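Local coordinates for hypothetical shikimate 5-dehydrogenase-like protein HI0607 (Haemophilus influenzae, PDB 1NPY), which catalyses the NADP(+)-dependent oxidation of shikimate to 3-dehydroshikimate in vitro, though so weakly that shikimate may not be its biological substrate, at residues A[26-31]-A[35-40]; A[207-212]-A[219-224]. One frame throughout, in Å; residues are numbered along the deposited sequence.

In the fold
From the N terminus the chain runs through strand 7-12 into helix 19-31, and contact 1 closes the short connection, three residues between the segments, that leads from that helix into strand 35-40, an outermost strand of the mixed sheet in the substrate-binding domain. Much later, in the parallel sheet of the NADP-binding domain, contact 2 closes the loop 212-219 between strand 208-211 and helix 220-227, with strand 231-233 following the helix. The two contacts follow one another in series, neither nesting nor crossing, with centres about 32 Å apart. Each joins one half of a beta-alpha-beta unit: contact 1 the return from helix to strand, contact 2 the departure from strand to helix.

Contact 1: residues A[26-31]-A[35-40]; sequences YLYDKL and FIYKAF
Tyr28 reaches from the helix onto the start of strand 35-40 and makes every contact from the helix side, within 203 Å² of buried surface formed without a hydrogen bond between the two segments. Its principal interaction is a CH-pi contact. Phe35 CB sits above the middle of the Tyr28 ring, 3.3 Å from the centroid and only 3° off the ring normal, so the methylene rests squarely on one face. The Phe35 ring leads away from the helix (chi1 -86°), and the two rings meet obliquely, their centroids 5.2 Å apart.

The helix and strand axes run almost antiparallel, at 170°, with a closest approach of 8.2 Å. This is the second half of the beta-alpha-beta unit formed by strand 7-12, helix 19-31 and strand 35-40 in the substrate-binding domain; the helix packs against the sheet through Tyr28, which also touches Cys9 on the adjacent strand.

Further contacts are apolar or to the backbone. Tyr28 CD2 lies 3.3 Å from Phe35 O, and CE2 is 3.6 Å from Ile36 C, so the ring also touches the strand backbone at Phe35 and Ile36. Tyr37 N lies at the ring edge, near its plane. Farther along, Tyr28 CE2 packs 3.8 Å from Tyr37 CB, while Tyr28 OH comes to 3.7 Å from Tyr37 CD1 at the edge of the second tyrosine ring. Turning CG of Tyr37 away from its own backbone N leaves that edge beside the hydroxyl, and His24 stacks on the Tyr37 ring. Phe247 of helix 235-251 meets the Tyr28 ring, and Thr251 touches both Tyr28 and Phe35.

Contact 2: residues A[207-212]-A[219-224]; sequences SVAFDV and TPFIRY
Strand 208-211 and helix 220-224 run roughly antiparallel at 154°, 8.5 Å apart at their closest, with Ala209 and Ile222 nearest by CA. Asp211 and Thr219 approach from opposite directions and make the hydrogen bond across the contact: Thr219 OG1 donates to Asp211 OD2 at 2.7 Å, on the anti side of the carboxylate and 20° out of its plane. The same hydroxyl oxygen accepts from Ile222 N at 3.2 Å, a nearly straight bond (166°) that caps the helix, with Thr219 at the N-cap. OG1 lies between its own backbone N and carbonyl carbon, placed to serve both partners. Asp211 thus positions the capping group, while its other oxygen, OD1, takes hydrogen bonds from Asn181 ND2 and Val213 N, so the buried carboxylate is gripped at both oxygens.

Phe221 lies alongside Asp211, pointing the other way. Its ring edge meets two oxygens of the strand: CD2 is 3.5 Å from Asp211 OD2, and CE2 is 3.6 Å from Phe210 O. Phe221 CZ also packs 3.6 Å from Ala209 CB. Ile222 adds an aliphatic contact, CG1 resting 3.6 Å from Asp211 CB, with CD1 reaching toward Ala209 O.

This strand-to-helix connection begins a beta-alpha-beta unit of the Rossmann-type NADP-binding domain. Phe221 continues onto Leu179 and Asn181 of strand 178-181 and Ile203 of helix 200-205, whereas Ile222 touches Thr232 on strand 231-233, so helix 220-227 spans both strands that flank 208-211.

Contact 1: residues A[26-31]-A[35-40]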
ATOM      1  N   TYR A  26      12.690 -12.352   9.649  1.00  7.64           N
ATOM      2  CA  TYR A  26      13.998 -11.730   9.820  1.00  9.57           C
ATOM      3  C   TYR A  26      14.018 -10.712  10.956  1.00  9.65           C
ATOM      4  O   TYR A  26      14.927 -10.720  11.801  1.00  9.67           O
ATOM      5  CB  TYR A  26      14.410 -11.073   8.513  1.00  8.53           C
ATOM      6  CG  TYR A  26      15.788 -10.444   8.517  1.00 10.23           C
ATOM      7  CD1 TYR A  26      16.933 -11.186   8.247  1.00 11.88           C
ATOM      8  CD2 TYR A  26      15.930  -9.092   8.781  1.00 12.06           C
ATOM      9  CE1 TYR A  26      18.206 -10.589   8.240  1.00 13.26           C
ATOM     10  CE2 TYR A  26      17.189  -8.489   8.772  1.00 15.13           C
ATOM     11  CZ  TYR A  26      18.310  -9.240   8.500  1.00 15.05           C
ATOM     12  OH  TYR A  26      19.550  -8.613   8.492  1.00 15.70           O
ATOM     13  N   LEU A  27      13.019  -9.837  10.953  1.00  8.78           N
ATOM     14  CA  LEU A  27      12.945  -8.824  12.008  1.00  9.94           C
ATOM     15  C   LEU A  27      12.668  -9.425  13.375  1.00  9.68           C
ATOM     16  O   LEU A  27      13.230  -8.927  14.356  1.00 10.55           O
ATOM     17  CB  LEU A  27      11.918  -7.751  11.655  1.00  9.43           C
ATOM     18  CG  LEU A  27      12.289  -6.864  10.464  1.00 11.39           C
ATOM     19  CD1 LEU A  27      11.119  -6.078   9.911  1.00 12.03           C
ATOM     20  CD2 LEU A  27      13.470  -5.969  10.828  1.00 13.15           C
ATOM     21  N   TYR A  28      11.821 -10.445  13.513  1.00 10.32           N
ATOM     22  CA  TYR A  28      11.658 -11.073  14.829  1.00 10.27           C
ATOM     23  C   TYR A  28      12.975 -11.567  15.390  1.00 11.69           C
ATOM     24  O   TYR A  28      13.277 -11.381  16.555  1.00 11.98           O
ATOM     25  CB  TYR A  28      10.693 -12.263  14.829  1.00 10.43           C
ATOM     26  CG  TYR A  28       9.315 -11.947  14.311  1.00  9.59           C
ATOM     27  CD1 TYR A  28       8.638 -10.777  14.624  1.00  8.45           C
ATOM     28  CD2 TYR A  28       8.629 -12.889  13.560  1.00  8.76           C
ATOM     29  CE1 TYR A  28       7.349 -10.541  14.148  1.00  8.97           C
ATOM     30  CE2 TYR A  28       7.328 -12.678  13.127  1.00  9.60           C
ATOM     31  CZ  TYR A  28       6.690 -11.496  13.391  1.00 12.41           C
ATOM     32  OH  TYR A  28       5.417 -11.227  12.940  1.00 10.10           O
ATOM     33  N   ASP A  29      13.767 -12.194  14.531  1.00 11.70           N
ATOM     34  CA  ASP A  29      15.062 -12.682  14.938  1.00 13.82           C
ATOM     35  C   ASP A  29      15.962 -11.541  15.423  1.00 12.93           C
ATOM     36  O   ASP A  29      16.560 -11.651  16.501  1.00 12.99           O
ATOM     37  CB  ASP A  29      15.666 -13.483  13.794  1.00 14.00           C
ATOM     38  CG  ASP A  29      17.041 -13.980  14.151  1.00 20.89           C
ATOM     39  OD1 ASP A  29      17.103 -14.833  15.057  1.00 24.53           O
ATOM     40  OD2 ASP A  29      18.063 -13.523  13.606  1.00 25.24           O
ATOM     41  N   LYS A  30      16.087 -10.485  14.619  1.00 12.34           N
ATOM     42  CA  LYS A  30      16.983  -9.378  14.919  1.00 12.77           C
ATOM     43  C   LYS A  30      16.569  -8.628  16.173  1.00 13.90           C
ATOM     44  O   LYS A  30      17.444  -8.111  16.881  1.00 14.02           O
ATOM     45  CB  LYS A  30      17.132  -8.409  13.740  1.00 13.44           C
ATOM     46  CG  LYS A  30      17.795  -9.025  12.504  1.00 14.39           C
ATOM     47  CD  LYS A  30      19.290  -9.206  12.743  1.00 20.67           C
ATOM     48  CE  LYS A  30      20.064  -9.725  11.551  1.00 21.34           C
ATOM     49  NZ  LYS A  30      21.468  -9.231  11.664  1.00 23.70           N
ATOM     50  N   LEU A  31      15.269  -8.561  16.457  1.00 11.64           N
ATOM     51  CA  LEU A  31      14.753  -7.823  17.607  1.00 12.09           C
ATOM     52  C   LEU A  31      14.515  -8.661  18.868  1.00 12.28           C
ATOM     53  O   LEU A  31      14.107  -8.121  19.896  1.00 13.78           O
ATOM     54  CB  LEU A  31      13.463  -7.085  17.234  1.00 12.48           C
ATOM     55  CG  LEU A  31      13.597  -5.807  16.400  1.00 14.89           C
ATOM     56  CD1 LEU A  31      12.233  -5.150  16.225  1.00 17.22           C
ATOM     57  CD2 LEU A  31      14.509  -4.809  17.070  1.00 17.36           C
ATOM     58  N   PHE A  35       8.056 -14.507  18.221  1.00 10.65           N
ATOM     59  CA  PHE A  35       7.019 -14.397  17.197  1.00  9.57           C
ATOM     60  C   PHE A  35       7.521 -15.214  16.006  1.00  8.54           C
ATOM     61  O   PHE A  35       8.735 -15.308  15.774  1.00 10.04           O
ATOM     62  CB  PHE A  35       6.863 -12.964  16.697  1.00  8.78           C
ATOM     63  CG  PHE A  35       5.932 -12.076  17.491  1.00  9.42           C
ATOM     64  CD1 PHE A  35       6.248 -11.655  18.776  1.00 11.89           C
ATOM     65  CD2 PHE A  35       4.775 -11.579  16.907  1.00  7.47           C
ATOM     66  CE1 PHE A  35       5.408 -10.816  19.477  1.00 10.97           C
ATOM     67  CE2 PHE A  35       3.940 -10.741  17.583  1.00 11.66           C
ATOM     68  CZ  PHE A  35       4.246 -10.367  18.884  1.00 10.20           C
ATOM     69  N   ILE A  36       6.578 -15.776  15.251  1.00  8.41           N
ATOM     70  CA  ILE A  36       6.789 -16.331  13.914  1.00  7.93           C
ATOM     71  C   ILE A  36       5.710 -15.839  12.965  1.00  8.28           C
ATOM     72  O   ILE A  36       4.607 -15.453  13.381  1.00  8.32           O
ATOM     73  CB  ILE A  36       6.790 -17.864  13.906  1.00  8.80           C
ATOM     74  CG1 ILE A  36       5.503 -18.422  14.513  1.00  9.14           C
ATOM     75  CG2 ILE A  36       8.028 -18.382  14.585  1.00  8.06           C
ATOM     76  CD1 ILE A  36       5.243 -19.911  14.239  1.00 14.89           C
ATOM     77  N   TYR A  37       6.038 -15.788  11.676  1.00  8.82           N
ATOM     78  CA  TYR A  37       5.110 -15.330  10.662  1.00  8.12           C
ATOM     79  C   TYR A  37       4.966 -16.406   9.576  1.00  8.72           C
ATOM     80  O   TYR A  37       5.962 -17.023   9.187  1.00  9.83           O
ATOM     81  CB  TYR A  37       5.650 -14.083   9.965  1.00  8.69           C
ATOM     82  CG  TYR A  37       4.643 -13.294   9.146  1.00  7.47           C
ATOM     83  CD1 TYR A  37       4.030 -12.157   9.679  1.00  8.62           C
ATOM     84  CD2 TYR A  37       4.299 -13.650   7.841  1.00  7.07           C
ATOM     85  CE1 TYR A  37       3.136 -11.398   8.959  1.00 11.02           C
ATOM     86  CE2 TYR A  37       3.420 -12.876   7.097  1.00 10.37           C
ATOM     87  CZ  TYR A  37       2.857 -11.732   7.651  1.00  8.02           C
ATOM     88  OH  TYR A  37       1.993 -10.916   6.965  1.00  9.44           O
ATOM     89  N   LYS A  38       3.742 -16.637   9.121  1.00  9.08           N
ATOM     90  CA  LYS A  38       3.539 -17.469   7.933  1.00  9.66           C
ATOM     91  C   LYS A  38       2.361 -17.002   7.094  1.00  9.63           C
ATOM     92  O   LYS A  38       1.332 -16.582   7.624  1.00  8.49           O
ATOM     93  CB  LYS A  38       3.314 -18.927   8.335  1.00 10.80           C
ATOM     94  CG  LYS A  38       3.549 -19.888   7.182  1.00 13.02           C
ATOM     95  CD  LYS A  38       3.197 -21.317   7.558  1.00 13.54           C
ATOM     96  CE  LYS A  38       1.837 -21.710   7.005  1.00 10.96           C
ATOM     97  NZ  LYS A  38       1.818 -21.816   5.506  1.00 10.49           N
ATOM     98  N   ALA A  39       2.509 -17.064   5.771  1.00 10.81           N
ATOM     99  CA  ALA A  39       1.402 -16.856   4.855  1.00  9.38           C
ATOM    100  C   ALA A  39       0.516 -18.095   4.750  1.00  9.99           C
ATOM    101  O   ALA A  39       0.978 -19.240   4.670  1.00 10.66           O
ATOM    102  CB  ALA A  39       1.944 -16.484   3.479  1.00  9.82           C
ATOM    103  N   PHE A  40      -0.780 -17.820   4.692  1.00  9.05           N
ATOM    104  CA  PHE A  40      -1.802 -18.846   4.538  1.00  9.36           C
ATOM    105  C   PHE A  40      -2.739 -18.466   3.403  1.00  9.41           C
ATOM    106  O   PHE A  40      -2.740 -17.343   2.901  1.00 10.03           O
ATOM    107  CB  PHE A  40      -2.624 -19.004   5.819  1.00  8.28           C
ATOM    108  CG  PHE A  40      -1.894 -19.564   7.011  1.00  9.29           C
ATOM    109  CD1 PHE A  40      -2.103 -20.865   7.437  1.00  9.84           C
ATOM    110  CD2 PHE A  40      -1.112 -18.751   7.810  1.00  9.53           C
ATOM    111  CE1 PHE A  40      -1.490 -21.358   8.573  1.00  9.86           C
ATOM    112  CE2 PHE A  40      -0.506 -19.240   8.953  1.00 12.84           C
ATOM    113  CZ  PHE A  40      -0.698 -20.550   9.348  1.00  8.97           C
TER

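Contact 2: residues A[207-212]-A[219-224]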
ATOM      1  N   SER A 207       7.118  18.215 -10.826  1.00 15.49           N
ATOM      2  CA  SER A 207       8.221  18.248  -9.868  1.00 16.07           C
ATOM      3  C   SER A 207       8.413  16.911  -9.153  1.00 14.64           C
ATOM      4  O   SER A 207       9.500  16.642  -8.643  1.00 13.00           O
ATOM      5  CB  SER A 207       8.069  19.436  -8.914  1.00 17.88           C
ATOM      6  OG  SER A 207       6.880  19.313  -8.173  1.00 22.02           O
ATOM      7  N   VAL A 208       7.374  16.080  -9.115  1.00 12.77           N
ATOM      8  CA  VAL A 208       7.386  14.836  -8.341  1.00 12.93           C
ATOM      9  C   VAL A 208       6.748  13.683  -9.128  1.00 12.92           C
ATOM     10  O   VAL A 208       5.656  13.861  -9.665  1.00 12.77           O
ATOM     11  CB  VAL A 208       6.579  14.944  -7.029  1.00 13.10           C
ATOM     12  CG1 VAL A 208       6.676  13.648  -6.272  1.00 12.59           C
ATOM     13  CG2 VAL A 208       7.099  16.077  -6.140  1.00 14.62           C
ATOM     14  N   ALA A 209       7.449  12.549  -9.196  1.00 12.46           N
ATOM     15  CA  ALA A 209       6.944  11.339  -9.845  1.00 11.34           C
ATOM     16  C   ALA A 209       6.809  10.223  -8.814  1.00 10.18           C
ATOM     17  O   ALA A 209       7.810   9.827  -8.230  1.00 10.62           O
ATOM     18  CB  ALA A 209       7.886  10.913 -10.962  1.00 11.26           C
ATOM     19  N   PHE A 210       5.585   9.773  -8.541  1.00  8.51           N
ATOM     20  CA  PHE A 210       5.284   8.780  -7.515  1.00  9.79           C
ATOM     21  C   PHE A 210       4.651   7.577  -8.214  1.00 10.31           C
ATOM     22  O   PHE A 210       3.576   7.672  -8.818  1.00  9.75           O
ATOM     23  CB  PHE A 210       4.367   9.429  -6.484  1.00  9.85           C
ATOM     24  CG  PHE A 210       3.956   8.577  -5.296  1.00 10.92           C
ATOM     25  CD1 PHE A 210       3.102   9.147  -4.365  1.00 19.39           C
ATOM     26  CD2 PHE A 210       4.374   7.279  -5.101  1.00 13.90           C
ATOM     27  CE1 PHE A 210       2.680   8.425  -3.257  1.00 19.43           C
ATOM     28  CE2 PHE A 210       3.958   6.553  -4.007  1.00 18.13           C
ATOM     29  CZ  PHE A 210       3.101   7.126  -3.087  1.00 21.55           C
ATOM     30  N   ASP A 211       5.396   6.484  -8.275  1.00 11.59           N
ATOM     31  CA  ASP A 211       4.930   5.298  -8.991  1.00 11.17           C
ATOM     32  C   ASP A 211       4.710   4.251  -7.918  1.00 12.23           C
ATOM     33  O   ASP A 211       5.649   3.811  -7.247  1.00 11.93           O
ATOM     34  CB  ASP A 211       5.972   4.807  -9.991  1.00 11.85           C
ATOM     35  CG  ASP A 211       5.410   3.875 -11.043  1.00 12.05           C
ATOM     36  OD1 ASP A 211       4.315   3.294 -10.851  1.00 12.31           O
ATOM     37  OD2 ASP A 211       6.038   3.672 -12.110  1.00 13.91           O
ATOM     38  N   VAL A 212       3.479   3.770  -7.832  1.00 11.91           N
ATOM     39  CA  VAL A 212       3.156   2.713  -6.888  1.00 13.60           C
ATOM     40  C   VAL A 212       3.615   1.340  -7.371  1.00 13.98           C
ATOM     41  O   VAL A 212       3.754   0.402  -6.591  1.00 13.61           O
ATOM     42  CB  VAL A 212       1.665   2.759  -6.521  1.00 15.18           C
ATOM     43  CG1 VAL A 212       1.339   1.715  -5.483  1.00 18.35           C
ATOM     44  CG2 VAL A 212       1.295   4.120  -5.952  1.00 17.57           C
ATOM     45  N   THR A 219      10.792   1.811 -13.242  1.00 13.43           N
ATOM     46  CA  THR A 219       9.854   1.816 -14.370  1.00 13.59           C
ATOM     47  C   THR A 219      10.244   2.882 -15.401  1.00 12.53           C
ATOM     48  O   THR A 219      11.047   3.753 -15.085  1.00 11.60           O
ATOM     49  CB  THR A 219       8.418   2.126 -13.923  1.00 12.41           C
ATOM     50  OG1 THR A 219       8.433   3.375 -13.216  1.00 12.39           O
ATOM     51  CG2 THR A 219       7.852   1.083 -12.961  1.00 13.23           C
ATOM     52  N   PRO A 220       9.729   2.853 -16.632  1.00 11.93           N
ATOM     53  CA  PRO A 220      10.037   3.935 -17.566  1.00 11.08           C
ATOM     54  C   PRO A 220       9.692   5.329 -17.043  1.00 10.56           C
ATOM     55  O   PRO A 220      10.462   6.272 -17.235  1.00  9.19           O
ATOM     56  CB  PRO A 220       9.274   3.534 -18.837  1.00 12.30           C
ATOM     57  CG  PRO A 220       9.204   2.072 -18.748  1.00 11.43           C
ATOM     58  CD  PRO A 220       8.876   1.836 -17.273  1.00 12.72           C
ATOM     59  N   PHE A 221       8.588   5.433 -16.319  1.00  9.85           N
ATOM     60  CA  PHE A 221       8.146   6.673 -15.676  1.00 10.74           C
ATOM     61  C   PHE A 221       9.189   7.182 -14.672  1.00 10.74           C
ATOM     62  O   PHE A 221       9.624   8.337 -14.764  1.00  8.75           O
ATOM     63  CB  PHE A 221       6.817   6.361 -14.996  1.00 10.50           C
ATOM     64  CG  PHE A 221       6.249   7.445 -14.106  1.00  8.48           C
ATOM     65  CD1 PHE A 221       6.266   8.789 -14.433  1.00  9.24           C
ATOM     66  CD2 PHE A 221       5.567   7.064 -12.968  1.00 10.88           C
ATOM     67  CE1 PHE A 221       5.684   9.757 -13.611  1.00  9.22           C
ATOM     68  CE2 PHE A 221       4.977   8.021 -12.143  1.00  8.46           C
ATOM     69  CZ  PHE A 221       5.011   9.355 -12.462  1.00  7.97           C
ATOM     70  N   ILE A 222       9.582   6.322 -13.738  1.00 11.07           N
ATOM     71  CA  ILE A 222      10.563   6.692 -12.706  1.00 12.20           C
ATOM     72  C   ILE A 222      11.913   7.012 -13.321  1.00 12.86           C
ATOM     73  O   ILE A 222      12.563   7.994 -12.956  1.00 12.43           O
ATOM     74  CB  ILE A 222      10.686   5.603 -11.625  1.00 11.89           C
ATOM     75  CG1 ILE A 222       9.398   5.505 -10.808  1.00 13.06           C
ATOM     76  CG2 ILE A 222      11.907   5.743 -10.725  1.00 15.28           C
ATOM     77  CD1 ILE A 222       9.151   6.725  -9.901  1.00 14.61           C
ATOM     78  N   ARG A 223      12.367   6.176 -14.244  1.00 12.36           N
ATOM     79  CA  ARG A 223      13.657   6.391 -14.891  1.00 13.80           C
ATOM     80  C   ARG A 223      13.724   7.728 -15.613  1.00 13.23           C
ATOM     81  O   ARG A 223      14.720   8.451 -15.487  1.00 12.55           O
ATOM     82  CB  ARG A 223      13.923   5.291 -15.924  1.00 14.23           C
ATOM     83  CG  ARG A 223      14.586   4.029 -15.420  1.00 22.09           C
ATOM     84  CD  ARG A 223      15.771   3.624 -16.315  1.00 27.18           C
ATOM     85  NE  ARG A 223      16.697   2.679 -15.693  1.00 31.70           N
ATOM     86  CZ  ARG A 223      16.407   1.399 -15.559  1.00 33.65           C
ATOM     87  NH1 ARG A 223      15.245   0.964 -16.020  1.00 39.30           N
ATOM     88  NH2 ARG A 223      17.247   0.551 -14.995  1.00 36.52           N
ATOM     89  N   TYR A 224      12.683   8.058 -16.378  1.00 11.69           N
ATOM     90  CA  TYR A 224      12.634   9.353 -17.052  1.00 11.00           C
ATOM     91  C   TYR A 224      12.580  10.518 -16.069  1.00 11.48           C
ATOM     92  O   TYR A 224      13.314  11.489 -16.222  1.00 11.19           O
ATOM     93  CB  TYR A 224      11.508   9.429 -18.086  1.00 11.26           C
ATOM     94  CG  TYR A 224      11.572  10.706 -18.888  1.00 12.04           C
ATOM     95  CD1 TYR A 224      12.484  10.851 -19.928  1.00 16.00           C
ATOM     96  CD2 TYR A 224      10.756  11.787 -18.593  1.00 11.98           C
ATOM     97  CE1 TYR A 224      12.609  12.035 -20.614  1.00 15.59           C
ATOM     98  CE2 TYR A 224      10.850  12.974 -19.298  1.00 14.58           C
ATOM     99  CZ  TYR A 224      11.769  13.090 -20.322  1.00 15.82           C
ATOM    100  OH  TYR A 224      11.864  14.258 -21.042  1.00 17.44           O
TER